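Local coordinates for Mab-21 domain-containing protein (Tribolium castaneum, PDB 7LT2), which senses double-stranded RNA and, as a nucleotidyltransferase of innate immunity, makes the cyclic dinucleotide 2',3'-cGAMP from ATP and GTP, at residues 203-208 against 323-328; 246-251 against 284-289; 321-324 against 330-333. One frame throughout, in Å; residues are numbered along the deposited sequence.

Interaction 1: residues 203-208 against 323-328; sequences DKWPIN and YYWCRK
Trp-205 and Trp-325 meet through their six-membered rings in an offset edge-to-face pair, the edge of Trp-205 turned toward the face of Trp-325. From CB of Trp-205 the indole leaves with CG anti to the backbone N (chi1 -170°), which carries the ring system across to the loop of Trp-325. Its five-membered ring comes first, and NE1 there donates a hydrogen bond to the backbone O of Arg-211. Farther out, CZ2 does the touching, 3.9 Å from CZ3 of Trp-325, and the same CZ2 stands 4.1 Å from CE3 of Trp-325. The ring planes are inclined at 68° and the centroids lie 6.0 Å apart. The pair joins two parts of the Mab-21 fold, the loop between strands 188-200 and 222-225 of the nucleotidyltransferase domain and the loop between helices 301-318 and 337-354 of the HhH/H2TH-like domain. Farther round the same Trp-205 ring, CZ3 packs against Gln-247 NE2. Trp-325 is held from its other end, where NE1 bonds to Glu-248 OE2, while CD2 of Tyr-324 sits 3.5 Å above the indole plane, over its centre. Phe-244, probably a GTP-site residue by analogy with relatives, meets both indoles with its ring.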
loop_
_atom_site.group_PDB
_atom_site.type_symbol
_atom_site.label_atom_id
_atom_site.label_comp_id
_atom_site.label_asym_id
_atom_site.label_seq_id
_atom_site.Cartn_x
_atom_site.Cartn_y
_atom_site.Cartn_z
ATOM N N ASP A 203 6.509 14.973 16.127
ATOM C CA ASP A 203 7.054 16.326 16.068
ATOM C C ASP A 203 7.473 16.729 14.661
ATOM O O ASP A 203 7.506 17.926 14.358
ATOM C CB ASP A 203 8.256 16.452 17.006
ATOM C CG ASP A 203 7.910 16.129 18.443
ATOM O OD1 ASP A 203 6.731 16.290 18.818
ATOM O OD2 ASP A 203 8.819 15.718 19.195
ATOM N N LYS A 204 7.798 15.769 13.802
ATOM C CA LYS A 204 8.288 16.055 12.462
ATOM C C LYS A 204 7.174 16.108 11.424
ATOM O O LYS A 204 7.466 16.304 10.239
ATOM C CB LYS A 204 9.329 15.008 12.049
ATOM C CG LYS A 204 10.385 14.735 13.115
ATOM C CD LYS A 204 11.070 16.016 13.567
ATOM C CE LYS A 204 11.860 15.794 14.850
ATOM N NZ LYS A 204 12.491 17.049 15.341
ATOM N N TRP A 205 5.922 15.945 11.841
ATOM C CA TRP A 205 4.801 15.930 10.908
ATOM C C TRP A 205 4.746 17.245 10.131
ATOM O O TRP A 205 4.802 18.321 10.742
ATOM C CB TRP A 205 3.498 15.703 11.676
ATOM C CG TRP A 205 2.281 15.438 10.826
ATOM C CD1 TRP A 205 1.568 16.353 10.106
ATOM C CD2 TRP A 205 1.615 14.180 10.645
ATOM N NE1 TRP A 205 0.514 15.739 9.471
ATOM C CE2 TRP A 205 0.521 14.405 9.785
ATOM C CE3 TRP A 205 1.845 12.884 11.119
ATOM C CZ2 TRP A 205 -0.345 13.384 9.391
ATOM C CZ3 TRP A 205 0.983 11.869 10.723
ATOM C CH2 TRP A 205 -0.099 12.127 9.874
ATOM N N PRO A 206 4.639 17.206 8.802
ATOM C CA PRO A 206 4.689 18.451 8.016
ATOM C C PRO A 206 3.453 19.310 8.240
ATOM O O PRO A 206 2.336 18.801 8.365
ATOM C CB PRO A 206 4.769 17.952 6.567
ATOM C CG PRO A 206 4.138 16.593 6.605
ATOM C CD PRO A 206 4.515 16.013 7.947
ATOM N N ILE A 207 3.658 20.631 8.285
ATOM C CA ILE A 207 2.546 21.543 8.553
ATOM C C ILE A 207 2.248 22.450 7.361
ATOM O O ILE A 207 1.104 22.877 7.172
ATOM C CB ILE A 207 2.801 22.388 9.818
ATOM C CG1 ILE A 207 4.010 23.303 9.638
ATOM C CG2 ILE A 207 2.979 21.497 11.043
ATOM C CD1 ILE A 207 4.221 24.258 10.796
ATOM N N ASN A 208 3.257 22.754 6.547
ATOM C CA ASN A 208 3.097 23.759 5.493
ATOM C C ASN A 208 2.316 23.156 4.330
ATOM O O ASN A 208 2.881 22.544 3.424
ATOM C CB ASN A 208 4.452 24.283 5.031
ATOM C CG ASN A 208 4.327 25.474 4.103
ATOM O OD1 ASN A 208 3.238 26.020 3.918
ATOM N ND2 ASN A 208 5.446 25.893 3.523
ATOM N N TYR A 323 -5.162 15.144 -3.393
ATOM C CA TYR A 323 -4.449 14.341 -2.413
ATOM C C TYR A 323 -4.966 14.696 -1.025
ATOM O O TYR A 323 -5.051 15.873 -0.664
ATOM C CB TYR A 323 -2.946 14.610 -2.547
ATOM C CG TYR A 323 -2.023 13.820 -1.643
ATOM C CD1 TYR A 323 -2.237 12.472 -1.381
ATOM C CD2 TYR A 323 -0.905 14.427 -1.082
ATOM C CE1 TYR A 323 -1.372 11.761 -0.563
ATOM C CE2 TYR A 323 -0.042 13.727 -0.268
ATOM C CZ TYR A 323 -0.276 12.397 -0.011
ATOM O OH TYR A 323 0.600 11.710 0.806
ATOM N N TYR A 324 -5.371 13.677 -0.266
ATOM C CA TYR A 324 -6.071 13.934 0.990
ATOM C C TYR A 324 -5.193 14.677 1.988
ATOM O O TYR A 324 -5.699 15.465 2.796
ATOM C CB TYR A 324 -6.559 12.614 1.587
ATOM C CG TYR A 324 -7.269 12.759 2.912
ATOM C CD1 TYR A 324 -8.555 13.285 2.980
ATOM C CD2 TYR A 324 -6.657 12.364 4.096
ATOM C CE1 TYR A 324 -9.211 13.416 4.194
ATOM C CE2 TYR A 324 -7.308 12.484 5.308
ATOM C CZ TYR A 324 -8.581 13.018 5.351
ATOM O OH TYR A 324 -9.227 13.147 6.558
ATOM N N TRP A 325 -3.883 14.450 1.939
ATOM C CA TRP A 325 -2.961 15.014 2.914
ATOM C C TRP A 325 -2.302 16.306 2.452
ATOM O O TRP A 325 -1.739 17.025 3.282
ATOM C CB TRP A 325 -1.885 13.977 3.260
ATOM C CG TRP A 325 -2.489 12.714 3.775
ATOM C CD1 TRP A 325 -2.705 11.564 3.077
ATOM C CD2 TRP A 325 -2.991 12.484 5.097
ATOM N NE1 TRP A 325 -3.301 10.624 3.887
ATOM C CE2 TRP A 325 -3.486 11.166 5.133
ATOM C CE3 TRP A 325 -3.056 13.264 6.256
ATOM C CZ2 TRP A 325 -4.045 10.606 6.286
ATOM C CZ3 TRP A 325 -3.608 12.710 7.398
ATOM C CH2 TRP A 325 -4.100 11.394 7.403
ATOM N N CYS A 326 -2.357 16.618 1.159
ATOM C CA CYS A 326 -1.751 17.843 0.632
ATOM C C CYS A 326 -2.579 18.243 -0.590
ATOM O O CYS A 326 -2.349 17.752 -1.696
ATOM C CB CYS A 326 -0.287 17.624 0.287
ATOM S SG CYS A 326 0.640 19.118 -0.120
ATOM N N ARG A 327 -3.545 19.138 -0.370
ATOM C CA ARG A 327 -4.597 19.368 -1.357
ATOM C C ARG A 327 -4.080 19.961 -2.661
ATOM O O ARG A 327 -4.742 19.818 -3.695
ATOM C CB ARG A 327 -5.675 20.277 -0.769
ATOM C CG ARG A 327 -5.131 21.542 -0.140
ATOM C CD ARG A 327 -6.253 22.483 0.258
ATOM N NE ARG A 327 -7.027 22.911 -0.900
ATOM C CZ ARG A 327 -6.624 23.824 -1.773
ATOM N NH1 ARG A 327 -5.446 24.418 -1.658
ATOM N NH2 ARG A 327 -7.419 24.149 -2.788
ATOM N N LYS A 328 -2.920 20.620 -2.645
ATOM C CA LYS A 328 -2.382 21.205 -3.868
ATOM C C LYS A 328 -1.921 20.159 -4.876
ATOM O O LYS A 328 -1.558 20.525 -5.999
ATOM C CB LYS A 328 -1.229 22.150 -3.532
ATOM C CG LYS A 328 -1.690 23.505 -3.031
ATOM C CD LYS A 328 -0.527 24.474 -2.908
ATOM C CE LYS A 328 -1.001 25.917 -3.000
ATOM N NZ LYS A 328 -2.053 26.235 -1.996
#

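Interaction 2: residues 246-251 against 284-289; sequences EQERVL and VFLHII
Leu-286 reaches from helix 284-289 to two residues of helix 246-251, one branch for each. Its CD1 lies alongside the outer half of Glu-248, 3.9 Å from CG of that glutamate and just as near the carboxylate carbon CD, and its CD2 lies 4.0 Å from CD1 of Leu-251. Both partners cross the Leu-286 side chain at about a right angle. One turn on, Ile-289 brings CD1 to 3.5 Å from the backbone O of Leu-251, a methyl packed against a carbonyl oxygen whose hydrogen bond comes from Lys-255 NZ. A short helix of the nucleotidyltransferase domain thus packs on one of the HhH/H2TH-like domain; the axes of segments 246-251 and 284-289 come within 11.1 Å and cross at 58°. This wide spacing is bridged by side chains. Glu-248, probably part of the ATP and GTP sites as in relatives, extends beyond CG so that its carboxylate passes the leucine methyl. There OE1 forms a salt bridge with Lys-282, and OE2 accepts hydrogen bonds from Tyr-279 OH and Trp-325 NE1, three partners that fix the group's rotation. Farther out, Tyr-324 packs on Leu-286, and Leu-258 touches Ile-289, which belongs to the manganese site although its side chain stays about 5 Å from the ion.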
loop_
_atom_site.group_PDB
_atom_site.type_symbol
_atom_site.label_atom_id
_atom_site.label_comp_id
_atom_site.label_asym_id
_atom_site.label_seq_id
_atom_site.Cartn_x
_atom_site.Cartn_y
_atom_site.Cartn_z
ATOM N N GLU A 246 -0.611 4.336 7.683
ATOM C CA GLU A 246 -1.026 3.834 8.987
ATOM C C GLU A 246 -2.246 4.592 9.492
ATOM O O GLU A 246 -3.173 3.990 10.048
ATOM C CB GLU A 246 0.128 3.920 9.988
ATOM C CG GLU A 246 -0.086 3.031 11.214
ATOM C CD GLU A 246 1.203 2.416 11.728
ATOM O OE1 GLU A 246 2.283 2.977 11.457
ATOM O OE2 GLU A 246 1.133 1.366 12.402
ATOM N N GLN A 247 -2.280 5.909 9.271
ATOM C CA GLN A 247 -3.440 6.707 9.658
ATOM C C GLN A 247 -4.634 6.444 8.745
ATOM O O GLN A 247 -5.776 6.390 9.216
ATOM C CB GLN A 247 -3.077 8.191 9.646
ATOM C CG GLN A 247 -2.128 8.602 10.772
ATOM C CD GLN A 247 -0.672 8.289 10.470
ATOM O OE1 GLN A 247 -0.298 8.034 9.321
ATOM N NE2 GLN A 247 0.161 8.314 11.505
ATOM N N GLU A 248 -4.392 6.290 7.438
ATOM C CA GLU A 248 -5.484 5.968 6.518
ATOM C C GLU A 248 -6.164 4.660 6.902
ATOM O O GLU A 248 -7.390 4.528 6.785
ATOM C CB GLU A 248 -4.961 5.886 5.081
ATOM C CG GLU A 248 -4.556 7.221 4.484
ATOM C CD GLU A 248 -3.874 7.084 3.131
ATOM O OE1 GLU A 248 -3.903 5.980 2.549
ATOM O OE2 GLU A 248 -3.317 8.088 2.644
ATOM N N ARG A 249 -5.384 3.674 7.346
ATOM C CA ARG A 249 -5.960 2.384 7.709
ATOM C C ARG A 249 -6.909 2.514 8.896
ATOM O O ARG A 249 -7.925 1.814 8.964
ATOM C CB ARG A 249 -4.844 1.380 8.010
ATOM C CG ARG A 249 -5.341 -0.044 8.214
ATOM C CD ARG A 249 -4.204 -1.037 8.107
ATOM N NE ARG A 249 -3.629 -1.071 6.766
ATOM C CZ ARG A 249 -2.457 -1.617 6.474
ATOM N NH1 ARG A 249 -1.711 -2.188 7.404
ATOM N NH2 ARG A 249 -2.019 -1.582 5.216
ATOM N N VAL A 250 -6.598 3.404 9.844
ATOM C CA VAL A 250 -7.504 3.625 10.971
ATOM C C VAL A 250 -8.754 4.368 10.513
ATOM O O VAL A 250 -9.872 4.046 10.935
ATOM C CB VAL A 250 -6.783 4.377 12.107
ATOM C CG1 VAL A 250 -7.726 4.606 13.293
ATOM C CG2 VAL A 250 -5.553 3.607 12.548
ATOM N N LEU A 251 -8.589 5.353 9.626
ATOM C CA LEU A 251 -9.727 6.124 9.124
ATOM C C LEU A 251 -10.764 5.234 8.441
ATOM O O LEU A 251 -11.972 5.472 8.572
ATOM C CB LEU A 251 -9.244 7.207 8.154
ATOM C CG LEU A 251 -8.625 8.480 8.737
ATOM C CD1 LEU A 251 -8.044 9.342 7.625
ATOM C CD2 LEU A 251 -9.672 9.265 9.534
ATOM N N VAL A 284 -10.922 9.331 -2.723
ATOM C CA VAL A 284 -12.295 9.829 -2.723
ATOM C C VAL A 284 -13.011 9.412 -1.441
ATOM O O VAL A 284 -13.716 10.214 -0.818
ATOM C CB VAL A 284 -13.040 9.346 -3.981
ATOM C CG1 VAL A 284 -14.540 9.532 -3.830
ATOM C CG2 VAL A 284 -12.537 10.096 -5.208
ATOM N N PHE A 285 -12.808 8.168 -1.001
ATOM C CA PHE A 285 -13.473 7.718 0.220
ATOM C C PHE A 285 -12.925 8.409 1.467
ATOM O O PHE A 285 -13.685 8.656 2.408
ATOM C CB PHE A 285 -13.382 6.194 0.354
ATOM C CG PHE A 285 -14.509 5.471 -0.325
ATOM C CD1 PHE A 285 -14.486 5.266 -1.697
ATOM C CD2 PHE A 285 -15.610 5.030 0.402
ATOM C CE1 PHE A 285 -15.528 4.615 -2.333
ATOM C CE2 PHE A 285 -16.658 4.377 -0.226
ATOM C CZ PHE A 285 -16.619 4.169 -1.597
ATOM N N LEU A 286 -11.629 8.745 1.495
ATOM C CA LEU A 286 -11.114 9.560 2.596
ATOM C C LEU A 286 -11.835 10.901 2.666
ATOM O O LEU A 286 -12.200 11.362 3.753
ATOM C CB LEU A 286 -9.604 9.770 2.452
ATOM C CG LEU A 286 -8.696 8.545 2.570
ATOM C CD1 LEU A 286 -7.250 8.938 2.334
ATOM C CD2 LEU A 286 -8.851 7.884 3.939
ATOM N N HIS A 287 -12.061 11.537 1.512
ATOM C CA HIS A 287 -12.827 12.779 1.494
ATOM C C HIS A 287 -14.263 12.554 1.944
ATOM O O HIS A 287 -14.821 13.372 2.683
ATOM C CB HIS A 287 -12.799 13.395 0.096
ATOM C CG HIS A 287 -11.463 13.931 -0.292
ATOM N ND1 HIS A 287 -10.835 14.937 0.412
ATOM C CD2 HIS A 287 -10.626 13.600 -1.303
ATOM C CE1 HIS A 287 -9.674 15.208 -0.155
ATOM N NE2 HIS A 287 -9.524 14.413 -1.198
ATOM N N ILE A 288 -14.881 11.455 1.501
ATOM C CA ILE A 288 -16.257 11.163 1.902
ATOM C C ILE A 288 -16.341 10.915 3.407
ATOM O O ILE A 288 -17.291 11.355 4.067
ATOM C CB ILE A 288 -16.813 9.976 1.095
ATOM C CG1 ILE A 288 -16.930 10.345 -0.382
ATOM C CG2 ILE A 288 -18.177 9.555 1.633
ATOM C CD1 ILE A 288 -17.426 9.219 -1.241
ATOM N N ILE A 289 -15.352 10.212 3.970
ATOM C CA ILE A 289 -15.303 10.026 5.421
ATOM C C ILE A 289 -15.302 11.372 6.133
ATOM O O ILE A 289 -15.990 11.560 7.144
ATOM C CB ILE A 289 -14.072 9.190 5.820
ATOM C CG1 ILE A 289 -14.267 7.720 5.463
ATOM C CG2 ILE A 289 -13.781 9.341 7.317
ATOM C CD1 ILE A 289 -12.978 6.923 5.537
#

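Interaction 3: residues 321-324 against 330-333; sequences IPYY and NLIG
Ile-321 is gripped at both its amide N and its carbonyl O by the segment 330-333. Ile-321 N donates to Asn-330 OD1 at 3.0 Å, while Leu-331 N donates to Ile-321 O at 2.9 Å with an N-H...O angle of 160°. Asn-330 OD1 has a second donor, the backbone N of Ile-332 at 3.2 Å, which makes an Asx turn. The two amides approach that oxygen from opposite faces of the carboxamide plane, each well out of it, and together with ND2, which bonds to Gln-319 O, they fix the amide group's orientation. A chi1 of 178° points the Asn-330 carboxamide away from its own backbone N, to where all three partners can be met. The Asx turn opens a type I beta turn running from Asn-330 to Gly-333, closed by the bond from Gly-333 N to Asn-330 O, and a single beta bridge pairs Pro-322 with Asn-330. These elements fold back the loop between helices 301-318 and 337-354 of the HhH/H2TH-like domain. Pro-322 has no N-H to give, but its O accepts from His-287 NE2. Apolar side chains pack beside the polar groups. CG1 of Ile-321 lies 3.6 Å from CD1 of Ile-332, and CD2 of Leu-331 rests 3.9 Å from CB of Tyr-323. Leu-331 also brings CB to 3.4 Å from Ile-321 O, close beside the bonded carbonyl. Helix 278-291 packs against the apolar side chains, with Thr-283 touching Ile-321 and Leu-331, and Tyr-280, probably an ATP-site residue as in relatives, touching Ile-332.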
loop_
_atom_site.group_PDB
_atom_site.type_symbol
_atom_site.label_atom_id
_atom_site.label_comp_id
_atom_site.label_asym_id
_atom_site.label_seq_id
_atom_site.Cartn_x
_atom_site.Cartn_y
_atom_site.Cartn_z
ATOM N N ILE A 321 -9.198 15.194 -7.978
ATOM C CA ILE A 321 -9.203 14.412 -6.746
ATOM C C ILE A 321 -8.016 14.893 -5.924
ATOM O O ILE A 321 -6.888 14.417 -6.129
ATOM C CB ILE A 321 -9.126 12.901 -7.016
ATOM C CG1 ILE A 321 -10.303 12.456 -7.883
ATOM C CG2 ILE A 321 -9.109 12.129 -5.697
ATOM C CD1 ILE A 321 -10.294 10.963 -8.212
ATOM N N PRO A 322 -8.209 15.853 -5.024
ATOM C CA PRO A 322 -7.080 16.347 -4.228
ATOM C C PRO A 322 -6.490 15.234 -3.378
ATOM O O PRO A 322 -7.214 14.452 -2.758
ATOM C CB PRO A 322 -7.706 17.449 -3.364
ATOM C CG PRO A 322 -8.950 17.848 -4.089
ATOM C CD PRO A 322 -9.451 16.594 -4.749
ATOM N N TYR A 323 -5.162 15.144 -3.393
ATOM C CA TYR A 323 -4.449 14.341 -2.413
ATOM C C TYR A 323 -4.966 14.696 -1.025
ATOM O O TYR A 323 -5.051 15.873 -0.664
ATOM C CB TYR A 323 -2.946 14.610 -2.547
ATOM C CG TYR A 323 -2.023 13.820 -1.643
ATOM C CD1 TYR A 323 -2.237 12.472 -1.381
ATOM C CD2 TYR A 323 -0.905 14.427 -1.082
ATOM C CE1 TYR A 323 -1.372 11.761 -0.563
ATOM C CE2 TYR A 323 -0.042 13.727 -0.268
ATOM C CZ TYR A 323 -0.276 12.397 -0.011
ATOM O OH TYR A 323 0.600 11.710 0.806
ATOM N N TYR A 324 -5.371 13.677 -0.266
ATOM C CA TYR A 324 -6.071 13.934 0.990
ATOM C C TYR A 324 -5.193 14.677 1.988
ATOM O O TYR A 324 -5.699 15.465 2.796
ATOM C CB TYR A 324 -6.559 12.614 1.587
ATOM C CG TYR A 324 -7.269 12.759 2.912
ATOM C CD1 TYR A 324 -8.555 13.285 2.980
ATOM C CD2 TYR A 324 -6.657 12.364 4.096
ATOM C CE1 TYR A 324 -9.211 13.416 4.194
ATOM C CE2 TYR A 324 -7.308 12.484 5.308
ATOM C CZ TYR A 324 -8.581 13.018 5.351
ATOM O OH TYR A 324 -9.227 13.147 6.558
ATOM N N ASN A 330 -3.239 17.453 -7.216
ATOM C CA ASN A 330 -4.410 16.852 -7.856
ATOM C C ASN A 330 -4.000 15.489 -8.405
ATOM O O ASN A 330 -3.239 15.405 -9.375
ATOM C CB ASN A 330 -4.955 17.763 -8.955
ATOM C CG ASN A 330 -6.156 17.167 -9.688
ATOM O OD1 ASN A 330 -6.667 16.101 -9.335
ATOM N ND2 ASN A 330 -6.615 17.871 -10.714
ATOM N N LEU A 331 -4.510 14.423 -7.783
ATOM C CA LEU A 331 -4.065 13.075 -8.122
ATOM C C LEU A 331 -4.374 12.706 -9.569
ATOM O O LEU A 331 -3.693 11.852 -10.145
ATOM C CB LEU A 331 -4.701 12.056 -7.174
ATOM C CG LEU A 331 -4.285 12.167 -5.708
ATOM C CD1 LEU A 331 -4.921 11.052 -4.882
ATOM C CD2 LEU A 331 -2.768 12.140 -5.580
ATOM N N ILE A 332 -5.387 13.320 -10.170
ATOM C CA ILE A 332 -5.719 13.047 -11.562
ATOM C C ILE A 332 -5.449 14.262 -12.446
ATOM O O ILE A 332 -5.970 14.348 -13.557
ATOM C CB ILE A 332 -7.169 12.557 -11.714
ATOM C CG1 ILE A 332 -8.153 13.576 -11.144
ATOM C CG2 ILE A 332 -7.346 11.204 -11.053
ATOM C CD1 ILE A 332 -9.608 13.199 -11.371
ATOM N N GLY A 333 -4.633 15.203 -11.968
ATOM C CA GLY A 333 -4.295 16.370 -12.763
ATOM C C GLY A 333 -3.567 16.044 -14.050
ATOM O O GLY A 333 -3.572 16.859 -14.980
#

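Read from the N terminus, the chain first meets residues 203-208, whose partner 323-328 closes interaction 1 after 114 intervening residues. Nested inside it is interaction 2, where 284-289 returns to 246-251 after a largely helical excursion. Interaction 3 follows in series with interaction 2: it begins at 321, before interaction 1 has closed, and ends at 333, so its loop crosses the end of interaction 1's, sharing Tyr-323 and Tyr-324. Interactions 1 and 2 join the nucleotidyltransferase and HhH/H2TH-like domains, whereas interaction 3 lies wholly within the latter. Helix 278-291 lies against the 321-333 loop, bringing interactions 2 and 3 into contact.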